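Local coordinates for ArsR family transcriptional regulator (Comamonas testosteroni, PDB 6UVU), which acts as an antimony(III)-responsive transcriptional repressor, probably binding DNA as a dimer and releasing it when the metalloid binds, at residues N41-R44 with L45-H49. Sequence-based numbering, arbitrary orientation.
Sequences NDTR and LRLLH
The carboxylate of D42 and the guanidinium of R46 lie one turn apart on the same helix, side by side, with their planes 60° apart. D42 OD1 touches the aliphatic part of R46, 4.0 Å from CD, and stays 5.3 Å from NE. The opposite charges may still attract weakly, but R46 NE is hydrogen-bonded to the backbone O of I24 of the second subunit. The other guanidinium, that of R44, has N41 CB over the centre of one face, 3.2 Å above the plane. A bend at chi3 (-73°) folds the R44 chain back. Its NE and NH2 then bond the carbonyls of V38 and K37, at the end of helix 26-39.

N41 is the N-cap of helix 42-54, within the winged helix-turn-helix fold of ArsR proteins. Its OD1 accepts from R44 N at 2.9 Å, in the carbonyl plane and on a lone pair. Its backbone O takes L45 N at 3.0 Å, so one residue grips two amides of the first turn. The regular i to i+4 ladder follows: R46 N to D42 O, L47 N to T43 O and L48 N to R44 O.

T43 CG2 runs alongside L47 CD1 at 4.1 Å. Both side chains also touch Q76 of helix 70-82. L45, with CG anti to its N (chi1 -171°), reaches L39 and L108 of its own chain and V32 of the second subunit.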
ATOM      1  N   ASN B  41       7.198   3.657  -3.739  1.00 19.83           N
ATOM      2  CA  ASN B  41       8.550   4.076  -4.091  1.00 21.03           C
ATOM      3  C   ASN B  41       9.439   4.026  -2.854  1.00 21.97           C
ATOM      4  O   ASN B  41       9.107   4.602  -1.816  1.00 21.22           O
ATOM      5  CB  ASN B  41       8.567   5.485  -4.686  1.00 22.00           C
ATOM      6  CG  ASN B  41       9.972   5.979  -4.992  1.00 23.64           C
ATOM      7  OD1 ASN B  41      10.609   6.624  -4.163  1.00 25.43           O
ATOM      8  ND2 ASN B  41      10.455   5.685  -6.194  1.00 23.08           N
ATOM      9  N   ASP B  42      10.559   3.321  -2.984  1.00 24.40           N
ATOM     10  CA  ASP B  42      11.568   3.154  -1.944  1.00 28.90           C
ATOM     11  C   ASP B  42      11.896   4.463  -1.220  1.00 25.26           C
ATOM     12  O   ASP B  42      11.718   4.587  -0.008  1.00 24.06           O
ATOM     13  CB  ASP B  42      12.819   2.569  -2.613  1.00 35.46           C
ATOM     14  CG  ASP B  42      13.632   1.713  -1.687  1.00 47.66           C
ATOM     15  OD1 ASP B  42      14.347   2.280  -0.826  1.00 59.74           O
ATOM     16  OD2 ASP B  42      13.565   0.467  -1.831  1.00 55.75           O
ATOM     17  N   THR B  43      12.348   5.458  -1.977  1.00 25.72           N
ATOM     18  CA  THR B  43      12.807   6.710  -1.387  1.00 26.77           C
ATOM     19  C   THR B  43      11.666   7.484  -0.742  1.00 23.20           C
ATOM     20  O   THR B  43      11.823   8.013   0.364  1.00 24.71           O
ATOM     21  CB  THR B  43      13.497   7.550  -2.461  1.00 29.07           C
ATOM     22  OG1 THR B  43      14.769   6.960  -2.751  1.00 28.33           O
ATOM     23  CG2 THR B  43      13.683   8.989  -2.005  1.00 29.40           C
ATOM     24  N   ARG B  44      10.505   7.555  -1.408  1.00 22.32           N
ATOM     25  CA  ARG B  44       9.377   8.289  -0.836  1.00 20.67           C
ATOM     26  C   ARG B  44       8.937   7.680   0.481  1.00 18.80           C
ATOM     27  O   ARG B  44       8.551   8.399   1.410  1.00 17.52           O
ATOM     28  CB  ARG B  44       8.188   8.314  -1.791  1.00 20.16           C
ATOM     29  CG  ARG B  44       8.357   9.199  -3.003  1.00 20.72           C
ATOM     30  CD  ARG B  44       7.010   9.603  -3.556  1.00 18.93           C
ATOM     31  NE  ARG B  44       6.369   8.493  -4.213  1.00 19.43           N
ATOM     32  CZ  ARG B  44       6.667   8.061  -5.435  1.00 20.60           C
ATOM     33  NH1 ARG B  44       7.623   8.642  -6.150  1.00 22.10           N
ATOM     34  NH2 ARG B  44       6.015   7.022  -5.931  1.00 18.52           N
ATOM     35  N   LEU B  45       8.967   6.351   0.569  1.00 19.86           N
ATOM     36  CA  LEU B  45       8.479   5.670   1.758  1.00 20.75           C
ATOM     37  C   LEU B  45       9.412   5.913   2.935  1.00 19.86           C
ATOM     38  O   LEU B  45       8.960   6.125   4.063  1.00 19.55           O
ATOM     39  CB  LEU B  45       8.335   4.171   1.467  1.00 21.79           C
ATOM     40  CG  LEU B  45       7.637   3.328   2.539  1.00 24.09           C
ATOM     41  CD1 LEU B  45       6.170   3.725   2.656  1.00 27.21           C
ATOM     42  CD2 LEU B  45       7.745   1.814   2.281  1.00 25.46           C
ATOM     43  N   ARG B  46      10.720   5.874   2.689  1.00 21.75           N
ATOM     44  CA  ARG B  46      11.686   6.175   3.740  1.00 21.93           C
ATOM     45  C   ARG B  46      11.578   7.626   4.180  1.00 19.48           C
ATOM     46  O   ARG B  46      11.669   7.920   5.375  1.00 19.44           O
ATOM     47  CB  ARG B  46      13.104   5.869   3.252  1.00 22.93           C
ATOM     48  CG  ARG B  46      13.356   4.399   2.946  1.00 24.21           C
ATOM     49  CD  ARG B  46      14.832   4.174   2.700  1.00 26.32           C
ATOM     50  NE  ARG B  46      15.606   4.293   3.931  1.00 26.81           N
ATOM     51  CZ  ARG B  46      16.767   4.936   4.013  1.00 28.03           C
ATOM     52  NH1 ARG B  46      17.263   5.528   2.935  1.00 27.51           N
ATOM     53  NH2 ARG B  46      17.428   4.996   5.167  1.00 26.02           N
ATOM     54  N   LEU B  47      11.371   8.544   3.226  1.00 20.65           N
ATOM     55  CA  LEU B  47      11.178   9.951   3.577  1.00 20.27           C
ATOM     56  C   LEU B  47       9.948  10.119   4.448  1.00 18.47           C
ATOM     57  O   LEU B  47       9.963  10.880   5.429  1.00 17.41           O
ATOM     58  CB  LEU B  47      11.035  10.798   2.303  1.00 23.22           C
ATOM     59  CG  LEU B  47      12.287  11.192   1.526  1.00 25.45           C
ATOM     60  CD1 LEU B  47      11.917  11.888   0.210  1.00 24.45           C
ATOM     61  CD2 LEU B  47      13.117  12.125   2.394  1.00 27.46           C
ATOM     62  N   LEU B  48       8.874   9.397   4.102  1.00 17.49           N
ATOM     63  CA  LEU B  48       7.611   9.499   4.831  1.00 17.62           C
ATOM     64  C   LEU B  48       7.743   8.933   6.236  1.00 17.39           C
ATOM     65  O   LEU B  48       7.165   9.468   7.189  1.00 17.61           O
ATOM     66  CB  LEU B  48       6.515   8.757   4.074  1.00 18.53           C
ATOM     67  CG  LEU B  48       5.478   9.498   3.228  1.00 20.96           C
ATOM     68  CD1 LEU B  48       5.942  10.868   2.845  1.00 21.52           C
ATOM     69  CD2 LEU B  48       5.113   8.679   1.983  1.00 20.19           C
ATOM     70  N   HIS B  49       8.484   7.838   6.379  1.00 16.66           N
ATOM     71  CA  HIS B  49       8.715   7.295   7.706  1.00 16.16           C
ATOM     72  C   HIS B  49       9.561   8.245   8.556  1.00 16.27           C
ATOM     73  O   HIS B  49       9.238   8.490   9.721  1.00 13.78           O
ATOM     74  CB  HIS B  49       9.382   5.923   7.613  1.00 15.74           C
ATOM     75  CG  HIS B  49       9.514   5.252   8.948  1.00 14.92           C
ATOM     76  ND1 HIS B  49      10.508   4.341   9.237  1.00 15.61           N
ATOM     77  CD2 HIS B  49       8.758   5.354  10.066  1.00 14.31           C
ATOM     78  CE1 HIS B  49      10.362   3.918  10.482  1.00 13.94           C
ATOM     79  NE2 HIS B  49       9.307   4.517  11.006  1.00 13.34           N
TER